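Local coordinates for RNA-binding protein RO60 (PDB 2NVO) that binds small RNAs that accumulate during recovery from ultraviolet irradiation and contributes to the bacterium's resistance to ultraviolet light, at residues K168-A173 against L220-G225; P193-A198 against A202-M207; T459-T464 against N524-F529. All blocks are in the same frame, centred on the assembly; numbering follows the deposited sequence.

Interaction 1: residues K168-A173 against L220-G225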
loop_
_atom_site.group_PDB
_atom_site.type_symbol
_atom_site.label_atom_id
_atom_site.label_comp_id
_atom_site.label_asym_id
_atom_site.label_seq_id
_atom_site.Cartn_x
_atom_site.Cartn_y
_atom_site.Cartn_z
ATOM N N LYS A 168 -18.369 -13.731 -7.015
ATOM C CA LYS A 168 -17.737 -12.433 -7.229
ATOM C C LYS A 168 -18.780 -11.382 -7.594
ATOM O O LYS A 168 -18.682 -10.222 -7.181
ATOM C CB LYS A 168 -16.668 -12.491 -8.317
ATOM C CG LYS A 168 -16.231 -11.101 -8.765
ATOM C CD LYS A 168 -15.302 -11.116 -9.971
ATOM C CE LYS A 168 -13.840 -11.147 -9.559
ATOM N NZ LYS A 168 -12.953 -10.731 -10.683
ATOM N N LEU A 169 -19.784 -11.784 -8.365
ATOM C CA LEU A 169 -20.827 -10.848 -8.751
ATOM C C LEU A 169 -21.615 -10.385 -7.533
ATOM O O LEU A 169 -21.908 -9.190 -7.390
ATOM C CB LEU A 169 -21.767 -11.459 -9.792
ATOM C CG LEU A 169 -21.230 -11.553 -11.221
ATOM C CD1 LEU A 169 -22.357 -11.949 -12.173
ATOM C CD2 LEU A 169 -20.581 -10.238 -11.665
ATOM N N ALA A 170 -21.959 -11.338 -6.665
ATOM C CA ALA A 170 -22.750 -11.050 -5.473
ATOM C C ALA A 170 -21.976 -10.107 -4.567
ATOM O O ALA A 170 -22.547 -9.195 -3.963
ATOM C CB ALA A 170 -23.096 -12.337 -4.733
ATOM N N LEU A 171 -20.670 -10.344 -4.490
ATOM C CA LEU A 171 -19.766 -9.515 -3.709
ATOM C C LEU A 171 -19.771 -8.084 -4.233
ATOM O O LEU A 171 -19.883 -7.130 -3.458
ATOM C CB LEU A 171 -18.348 -10.092 -3.759
ATOM C CG LEU A 171 -17.254 -9.261 -3.079
ATOM C CD1 LEU A 171 -17.472 -9.216 -1.574
ATOM C CD2 LEU A 171 -15.859 -9.794 -3.409
ATOM N N TRP A 172 -19.648 -7.942 -5.550
ATOM C CA TRP A 172 -19.692 -6.626 -6.185
ATOM C C TRP A 172 -21.036 -5.970 -5.912
ATOM O O TRP A 172 -21.109 -4.756 -5.724
ATOM C CB TRP A 172 -19.472 -6.728 -7.696
ATOM C CG TRP A 172 -18.050 -7.023 -8.100
ATOM C CD1 TRP A 172 -17.079 -7.607 -7.334
ATOM C CD2 TRP A 172 -17.453 -6.773 -9.379
ATOM N NE1 TRP A 172 -15.912 -7.722 -8.052
ATOM C CE2 TRP A 172 -16.118 -7.223 -9.313
ATOM C CE3 TRP A 172 -17.921 -6.217 -10.576
ATOM C CZ2 TRP A 172 -15.245 -7.132 -10.396
ATOM C CZ3 TRP A 172 -17.054 -6.133 -11.656
ATOM C CH2 TRP A 172 -15.729 -6.577 -11.556
ATOM N N ALA A 173 -22.095 -6.778 -5.869
ATOM C CA ALA A 173 -23.448 -6.250 -5.685
ATOM C C ALA A 173 -23.653 -5.601 -4.316
ATOM O O ALA A 173 -24.504 -4.722 -4.165
ATOM C CB ALA A 173 -24.490 -7.340 -5.911
ATOM N N LEU A 220 -27.327 -15.200 -3.416
ATOM C CA LEU A 220 -28.465 -14.370 -3.062
ATOM C C LEU A 220 -28.556 -14.268 -1.558
ATOM O O LEU A 220 -29.068 -13.286 -1.019
ATOM C CB LEU A 220 -29.755 -14.973 -3.596
ATOM C CG LEU A 220 -29.792 -15.266 -5.088
ATOM C CD1 LEU A 220 -31.214 -15.563 -5.510
ATOM C CD2 LEU A 220 -29.224 -14.100 -5.885
ATOM N N ARG A 221 -28.075 -15.308 -0.888
ATOM C CA ARG A 221 -28.088 -15.356 0.559
ATOM C C ARG A 221 -27.320 -14.160 1.098
ATOM O O ARG A 221 -27.850 -13.387 1.896
ATOM C CB ARG A 221 -27.470 -16.666 1.051
ATOM C CG ARG A 221 -27.941 -17.099 2.429
ATOM C CD ARG A 221 -27.523 -18.533 2.721
ATOM N NE ARG A 221 -28.007 -19.455 1.694
ATOM C CZ ARG A 221 -29.072 -20.240 1.833
ATOM N NH1 ARG A 221 -29.771 -20.231 2.963
ATOM N NH2 ARG A 221 -29.435 -21.043 0.840
ATOM N N VAL A 222 -26.081 -13.992 0.645
ATOM C CA VAL A 222 -25.279 -12.852 1.082
ATOM C C VAL A 222 -25.975 -11.545 0.714
ATOM O O VAL A 222 -25.904 -10.566 1.453
ATOM C CB VAL A 222 -23.838 -12.877 0.515
ATOM C CG1 VAL A 222 -23.241 -14.264 0.656
ATOM C CG2 VAL A 222 -23.812 -12.426 -0.932
ATOM N N ILE A 223 -26.672 -11.545 -0.417
ATOM C CA ILE A 223 -27.427 -10.371 -0.829
ATOM C C ILE A 223 -28.597 -10.080 0.121
ATOM O O ILE A 223 -28.735 -8.963 0.622
ATOM C CB ILE A 223 -27.907 -10.495 -2.283
ATOM C CG1 ILE A 223 -26.700 -10.540 -3.220
ATOM C CG2 ILE A 223 -28.841 -9.338 -2.640
ATOM C CD1 ILE A 223 -27.057 -10.539 -4.697
ATOM N N GLU A 224 -29.423 -11.085 0.390
ATOM C CA GLU A 224 -30.533 -10.910 1.321
ATOM C C GLU A 224 -30.017 -10.433 2.672
ATOM O O GLU A 224 -30.573 -9.516 3.279
ATOM C CB GLU A 224 -31.309 -12.216 1.496
ATOM C CG GLU A 224 -32.539 -12.080 2.387
ATOM C CD GLU A 224 -33.409 -13.320 2.384
ATOM O OE1 GLU A 224 -32.891 -14.416 2.685
ATOM O OE2 GLU A 224 -34.616 -13.195 2.082
ATOM N N GLY A 225 -28.941 -11.068 3.129
ATOM C CA GLY A 225 -28.324 -10.729 4.393
ATOM C C GLY A 225 -27.903 -9.276 4.464
ATOM O O GLY A 225 -28.175 -8.602 5.457
#
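A170 sets its methyl against V222 and I223 where helix 166-175 lies beside helix 219-229, both in the horseshoe of HEAT-like helical repeats that forms the TROVE domain. The two six-residue segments run almost parallel, their axes 12° apart and 9.2 Å from each other at closest approach. A170 and I223 are level with each other, with CA atoms 6.6 Å apart, a spacing that the small alanine permits. The packed strip is narrow and wholly apolar. I223 is the longer partner: its CG1 stands 4.3 Å from A170 CB, and the extended chain carries CD1 on to A173 CB, also 4.3 Å away. V203 and F206 of helix 198-209 press on I223 as well, so this part of the seam has a third helix against it. Away from this strip the burial is less complete: L171 points away from the partner helix and is partly exposed, and R221, exposed, takes no part. E224, also outside the seam, hydrogen-bonds through OE1 to Y245. With chi1 of V222 at -46°, CG2 sits between the backbone N and the carbonyl carbon, and this branch meets A170 CB at 3.9 Å.

Interaction 2: residues P193-A198 against A202-M207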
loop_
_atom_site.group_PDB
_atom_site.type_symbol
_atom_site.label_atom_id
_atom_site.label_comp_id
_atom_site.label_asym_id
_atom_site.label_seq_id
_atom_site.Cartn_x
_atom_site.Cartn_y
_atom_site.Cartn_z
ATOM N N PRO A 193 -24.707 -7.096 -20.094
ATOM C CA PRO A 193 -24.182 -8.470 -20.091
ATOM C C PRO A 193 -25.301 -9.512 -20.030
ATOM O O PRO A 193 -26.349 -9.275 -19.421
ATOM C CB PRO A 193 -23.364 -8.546 -18.792
ATOM C CG PRO A 193 -23.308 -7.145 -18.248
ATOM C CD PRO A 193 -24.467 -6.397 -18.822
ATOM N N LYS A 194 -25.072 -10.665 -20.644
ATOM C CA LYS A 194 -25.948 -11.815 -20.434
ATOM C C LYS A 194 -25.108 -13.081 -20.337
ATOM O O LYS A 194 -24.294 -13.365 -21.207
ATOM C CB LYS A 194 -26.973 -11.958 -21.551
ATOM C CG LYS A 194 -28.040 -13.015 -21.244
ATOM C CD LYS A 194 -28.901 -13.318 -22.463
ATOM C CE LYS A 194 -30.272 -13.843 -22.062
ATOM N NZ LYS A 194 -31.189 -14.011 -23.238
ATOM N N THR A 195 -25.295 -13.822 -19.256
ATOM C CA THR A 195 -24.564 -15.062 -19.056
ATOM C C THR A 195 -25.445 -16.232 -19.487
ATOM O O THR A 195 -26.619 -16.056 -19.775
ATOM C CB THR A 195 -24.180 -15.239 -17.591
ATOM O OG1 THR A 195 -25.360 -15.499 -16.814
ATOM C CG2 THR A 195 -23.498 -13.979 -17.071
ATOM N N ASP A 196 -24.868 -17.424 -19.526
ATOM C CA ASP A 196 -25.641 -18.617 -19.826
ATOM C C ASP A 196 -26.512 -18.989 -18.631
ATOM O O ASP A 196 -27.619 -19.478 -18.809
ATOM C CB ASP A 196 -24.717 -19.788 -20.193
ATOM C CG ASP A 196 -23.621 -20.015 -19.169
ATOM O OD1 ASP A 196 -23.194 -21.170 -18.995
ATOM O OD2 ASP A 196 -23.175 -19.036 -18.532
ATOM N N ASP A 197 -26.029 -18.745 -17.413
ATOM C CA ASP A 197 -26.734 -19.253 -16.237
ATOM C C ASP A 197 -27.634 -18.233 -15.553
ATOM O O ASP A 197 -27.271 -17.060 -15.377
ATOM C CB ASP A 197 -25.759 -19.834 -15.224
ATOM C CG ASP A 197 -24.861 -18.790 -14.645
ATOM O OD1 ASP A 197 -24.986 -18.507 -13.433
ATOM O OD2 ASP A 197 -24.055 -18.232 -15.419
ATOM N N ALA A 198 -28.805 -18.712 -15.148
ATOM C CA ALA A 198 -29.855 -17.853 -14.615
ATOM C C ALA A 198 -29.460 -17.176 -13.304
ATOM O O ALA A 198 -29.928 -16.077 -13.011
ATOM C CB ALA A 198 -31.140 -18.640 -14.435
ATOM N N ALA A 202 -29.505 -13.251 -12.699
ATOM C CA ALA A 202 -30.342 -12.790 -11.604
ATOM C C ALA A 202 -29.619 -11.736 -10.761
ATOM O O ALA A 202 -30.227 -10.742 -10.349
ATOM C CB ALA A 202 -30.780 -13.971 -10.739
ATOM N N VAL A 203 -28.326 -11.945 -10.515
ATOM C CA VAL A 203 -27.557 -10.986 -9.725
ATOM C C VAL A 203 -27.246 -9.738 -10.535
ATOM O O VAL A 203 -27.133 -8.642 -9.982
ATOM C CB VAL A 203 -26.243 -11.577 -9.159
ATOM C CG1 VAL A 203 -25.279 -11.906 -10.267
ATOM C CG2 VAL A 203 -25.588 -10.586 -8.199
ATOM N N LEU A 204 -27.109 -9.907 -11.846
ATOM C CA LEU A 204 -26.888 -8.774 -12.731
ATOM C C LEU A 204 -28.147 -7.919 -12.728
ATOM O O LEU A 204 -28.078 -6.691 -12.602
ATOM C CB LEU A 204 -26.535 -9.250 -14.143
ATOM C CG LEU A 204 -25.149 -9.890 -14.284
ATOM C CD1 LEU A 204 -24.886 -10.381 -15.704
ATOM C CD2 LEU A 204 -24.059 -8.924 -13.863
ATOM N N LYS A 205 -29.299 -8.577 -12.835
ATOM C CA LYS A 205 -30.572 -7.875 -12.773
ATOM C C LYS A 205 -30.722 -7.131 -11.446
ATOM O O LYS A 205 -31.197 -5.998 -11.417
ATOM C CB LYS A 205 -31.743 -8.836 -12.967
ATOM C CG LYS A 205 -33.077 -8.124 -13.204
ATOM C CD LYS A 205 -34.248 -9.091 -13.123
ATOM C CE LYS A 205 -35.584 -8.379 -13.321
ATOM N NZ LYS A 205 -35.858 -8.064 -14.755
ATOM N N PHE A 206 -30.320 -7.770 -10.351
ATOM C CA PHE A 206 -30.427 -7.134 -9.042
ATOM C C PHE A 206 -29.530 -5.906 -8.954
ATOM O O PHE A 206 -29.896 -4.903 -8.344
ATOM C CB PHE A 206 -30.074 -8.105 -7.917
ATOM C CG PHE A 206 -29.862 -7.429 -6.589
ATOM C CD1 PHE A 206 -30.934 -7.152 -5.759
ATOM C CD2 PHE A 206 -28.595 -7.049 -6.185
ATOM C CE1 PHE A 206 -30.745 -6.518 -4.543
ATOM C CE2 PHE A 206 -28.401 -6.413 -4.971
ATOM C CZ PHE A 206 -29.478 -6.149 -4.151
ATOM N N MET A 207 -28.351 -6.002 -9.556
ATOM C CA MET A 207 -27.380 -4.915 -9.535
ATOM C C MET A 207 -27.898 -3.687 -10.267
ATOM O O MET A 207 -27.436 -2.571 -10.031
ATOM C CB MET A 207 -26.045 -5.372 -10.127
ATOM C CG MET A 207 -25.282 -6.335 -9.225
ATOM S SD MET A 207 -23.818 -7.107 -9.967
ATOM C CE MET A 207 -22.693 -5.717 -10.099
#
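At the pyrrolidine ring of P193, CD1 of L204 lies 3.9 Å from P193 CB, off to the CB side and raised out of the plane of the puckered ring, not over its middle. Y161 and E162 of helix 151-163 and L188 of helix 184-191 also touch the proline, so it is wedged among three helices. The flat peptide group at A198 is approached differently. A202 N donates to A198 O over 2.9 Å, from 30° out of the carbonyl plane and with an N-H...O angle of 139°, a bent bond. The same oxygen is 3.2 Å from A202 CB. Between these two ends the T195 side chain crosses that of L204 obliquely; chi1 of 70° puts its methyl CG2 anti to the carbonyl carbon, 4.1 Å from L204 CD1, which thus touches both loop residues. T195 is held in place by its backbone N, hydrogen-bonded to the side chain of N201. D196 and D197 both form salt bridges to R200, tying the loop to the turn that follows. D197 also caps a backbone N of that turn, so the arrangement is a helix N-terminus: an N-cap aspartate opening helix 198-209, with the incoming loop folded back onto L204.

Interaction 3: residues T459-T464 against N524-F529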
loop_
_atom_site.group_PDB
_atom_site.type_symbol
_atom_site.label_atom_id
_atom_site.label_comp_id
_atom_site.label_asym_id
_atom_site.label_seq_id
_atom_site.Cartn_x
_atom_site.Cartn_y
_atom_site.Cartn_z
ATOM N N THR A 459 23.431 -0.090 -2.369
ATOM C CA THR A 459 22.251 0.764 -2.163
ATOM C C THR A 459 22.489 1.757 -1.036
ATOM O O THR A 459 22.742 1.352 0.090
ATOM C CB THR A 459 21.052 -0.104 -1.762
ATOM O OG1 THR A 459 20.972 -1.246 -2.635
ATOM C CG2 THR A 459 19.757 0.713 -1.830
ATOM N N PHE A 460 22.459 3.045 -1.342
ATOM C CA PHE A 460 22.574 4.074 -0.306
ATOM C C PHE A 460 21.151 4.504 0.050
ATOM O O PHE A 460 20.345 4.694 -0.852
ATOM C CB PHE A 460 23.339 5.290 -0.854
ATOM C CG PHE A 460 24.824 5.038 -1.059
ATOM C CD1 PHE A 460 25.734 5.307 -0.056
ATOM C CD2 PHE A 460 25.288 4.532 -2.261
ATOM C CE1 PHE A 460 27.092 5.080 -0.256
ATOM C CE2 PHE A 460 26.652 4.318 -2.477
ATOM C CZ PHE A 460 27.543 4.577 -1.479
ATOM N N VAL A 461 20.827 4.620 1.336
ATOM C CA VAL A 461 19.501 5.109 1.727
ATOM C C VAL A 461 19.661 6.213 2.763
ATOM O O VAL A 461 20.302 6.018 3.791
ATOM C CB VAL A 461 18.594 4.006 2.339
ATOM C CG1 VAL A 461 17.192 4.589 2.596
ATOM C CG2 VAL A 461 18.487 2.817 1.399
ATOM N N VAL A 462 19.090 7.374 2.477
ATOM C CA VAL A 462 19.145 8.479 3.413
ATOM C C VAL A 462 17.779 8.637 4.059
ATOM O O VAL A 462 16.775 8.679 3.362
ATOM C CB VAL A 462 19.522 9.794 2.698
ATOM C CG1 VAL A 462 19.330 11.022 3.668
ATOM C CG2 VAL A 462 20.960 9.704 2.179
ATOM N N TYR A 463 17.749 8.740 5.381
ATOM C CA TYR A 463 16.499 8.981 6.078
ATOM C C TYR A 463 16.528 10.371 6.718
ATOM O O TYR A 463 17.432 10.681 7.494
ATOM C CB TYR A 463 16.267 7.903 7.141
ATOM C CG TYR A 463 15.761 6.604 6.565
ATOM C CD1 TYR A 463 14.423 6.468 6.203
ATOM C CD2 TYR A 463 16.609 5.508 6.392
ATOM C CE1 TYR A 463 13.934 5.271 5.673
ATOM C CE2 TYR A 463 16.135 4.300 5.858
ATOM C CZ TYR A 463 14.793 4.190 5.515
ATOM O OH TYR A 463 14.298 3.012 4.988
ATOM N N THR A 464 15.522 11.186 6.401
ATOM C CA THR A 464 15.397 12.517 6.985
ATOM C C THR A 464 13.909 12.798 7.279
ATOM O O THR A 464 13.061 11.950 7.028
ATOM C CB THR A 464 16.043 13.605 6.080
ATOM O OG1 THR A 464 16.098 14.858 6.786
ATOM C CG2 THR A 464 15.275 13.787 4.805
ATOM N N ASN A 524 8.366 -1.861 0.405
ATOM C CA ASN A 524 8.404 -2.778 -0.732
ATOM C C ASN A 524 8.839 -2.090 -2.035
ATOM O O ASN A 524 9.544 -2.669 -2.868
ATOM C CB ASN A 524 7.048 -3.473 -0.882
ATOM C CG ASN A 524 6.819 -4.527 0.194
ATOM O OD1 ASN A 524 5.705 -5.019 0.378
ATOM N ND2 ASN A 524 7.876 -4.881 0.902
ATOM N N VAL A 525 8.424 -0.850 -2.204
ATOM C CA VAL A 525 8.856 -0.073 -3.363
ATOM C C VAL A 525 10.369 0.155 -3.293
ATOM O O VAL A 525 11.067 0.043 -4.300
ATOM C CB VAL A 525 8.078 1.248 -3.480
ATOM C CG1 VAL A 525 8.763 2.232 -4.454
ATOM C CG2 VAL A 525 6.649 0.973 -3.912
ATOM N N MET A 526 10.879 0.448 -2.098
ATOM C CA MET A 526 12.299 0.745 -1.956
ATOM C C MET A 526 13.103 -0.503 -2.246
ATOM O O MET A 526 14.140 -0.452 -2.894
ATOM C CB MET A 526 12.619 1.274 -0.556
ATOM C CG MET A 526 12.145 2.720 -0.336
ATOM S SD MET A 526 12.111 3.212 1.396
ATOM C CE MET A 526 13.811 3.174 1.781
ATOM N N THR A 527 12.608 -1.630 -1.753
ATOM C CA THR A 527 13.268 -2.907 -1.983
ATOM C C THR A 527 13.230 -3.252 -3.468
ATOM O O THR A 527 14.226 -3.683 -4.033
ATOM C CB THR A 527 12.586 -4.023 -1.176
ATOM O OG1 THR A 527 12.732 -3.745 0.222
ATOM C CG2 THR A 527 13.215 -5.380 -1.492
ATOM N N ALA A 528 12.075 -3.072 -4.097
ATOM C CA ALA A 528 11.954 -3.377 -5.523
ATOM C C ALA A 528 12.911 -2.511 -6.321
ATOM O O ALA A 528 13.564 -2.976 -7.252
ATOM C CB ALA A 528 10.525 -3.167 -6.001
ATOM N N PHE A 529 12.991 -1.234 -5.952
ATOM C CA PHE A 529 13.913 -0.311 -6.609
ATOM C C PHE A 529 15.369 -0.761 -6.442
ATOM O O PHE A 529 16.146 -0.754 -7.400
ATOM C CB PHE A 529 13.726 1.105 -6.050
ATOM C CG PHE A 529 14.777 2.075 -6.497
ATOM C CD1 PHE A 529 15.815 2.416 -5.657
ATOM C CD2 PHE A 529 14.727 2.641 -7.759
ATOM C CE1 PHE A 529 16.786 3.314 -6.050
ATOM C CE2 PHE A 529 15.703 3.543 -8.168
ATOM C CZ PHE A 529 16.742 3.871 -7.310
#
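M526 and Y463 reach for each other from opposite directions, the methionine off helix 522-530 and the tyrosine off strand 459-464, and they meet at the thioether methyl. M526 CE stops 3.2 Å from Y463 OH, while the ring carbon CZ is farther from CE, at 4.0 Å. The methyl comes to the phenol end obliquely, and the contact is one of packing, with no hydrogen bond across it. The bend at the end of the methionine, chi3 66°, turns CE out of the line of an otherwise extended chain. V461 runs across M526 at a slant and offers CG1, 3.8 Å from CE, so CE is where both strand side chains meet the helix segment. F460, the neighbour of V461 in the strand, lies on the other face of the sheet, against helix 445-452. This is the layering of the VWFA-like domain: a largely parallel sheet between helices, with 459-464 an inner strand flanked by 364-369 and 491-496. V495 of strand 491-496 touches both Y463 and M526, and L369 of strand 364-369 touches Y463. Towards the end of the strand, the side chain of Y463 is about 12 Å from the bound calcium ion, and T464 OG1 hydrogen-bonds to D370 OD2.

How the interactions relate
Interactions 1 and 2 belong to one piece of the TROVE horseshoe, their centres about 12 Å apart. Interaction 2 is nested in the chain between the two helices of interaction 1. Its helix 198-209 packs on helix 166-175, with V203 CG1 3.5 Å from L169 CD1 and M207 CG 3.6 Å from A173 CB, and also rests on helix 219-229. All four segments fall in the region that, as in related Ro proteins, probably takes part in RNA binding. Interaction 3 comes later, in the VWFA-like domain, its centre about 42 Å from interaction 1's and about 47 Å from interaction 2's. That domain closes the horseshoe into a ring, whose positively charged central cavity takes single-stranded RNA.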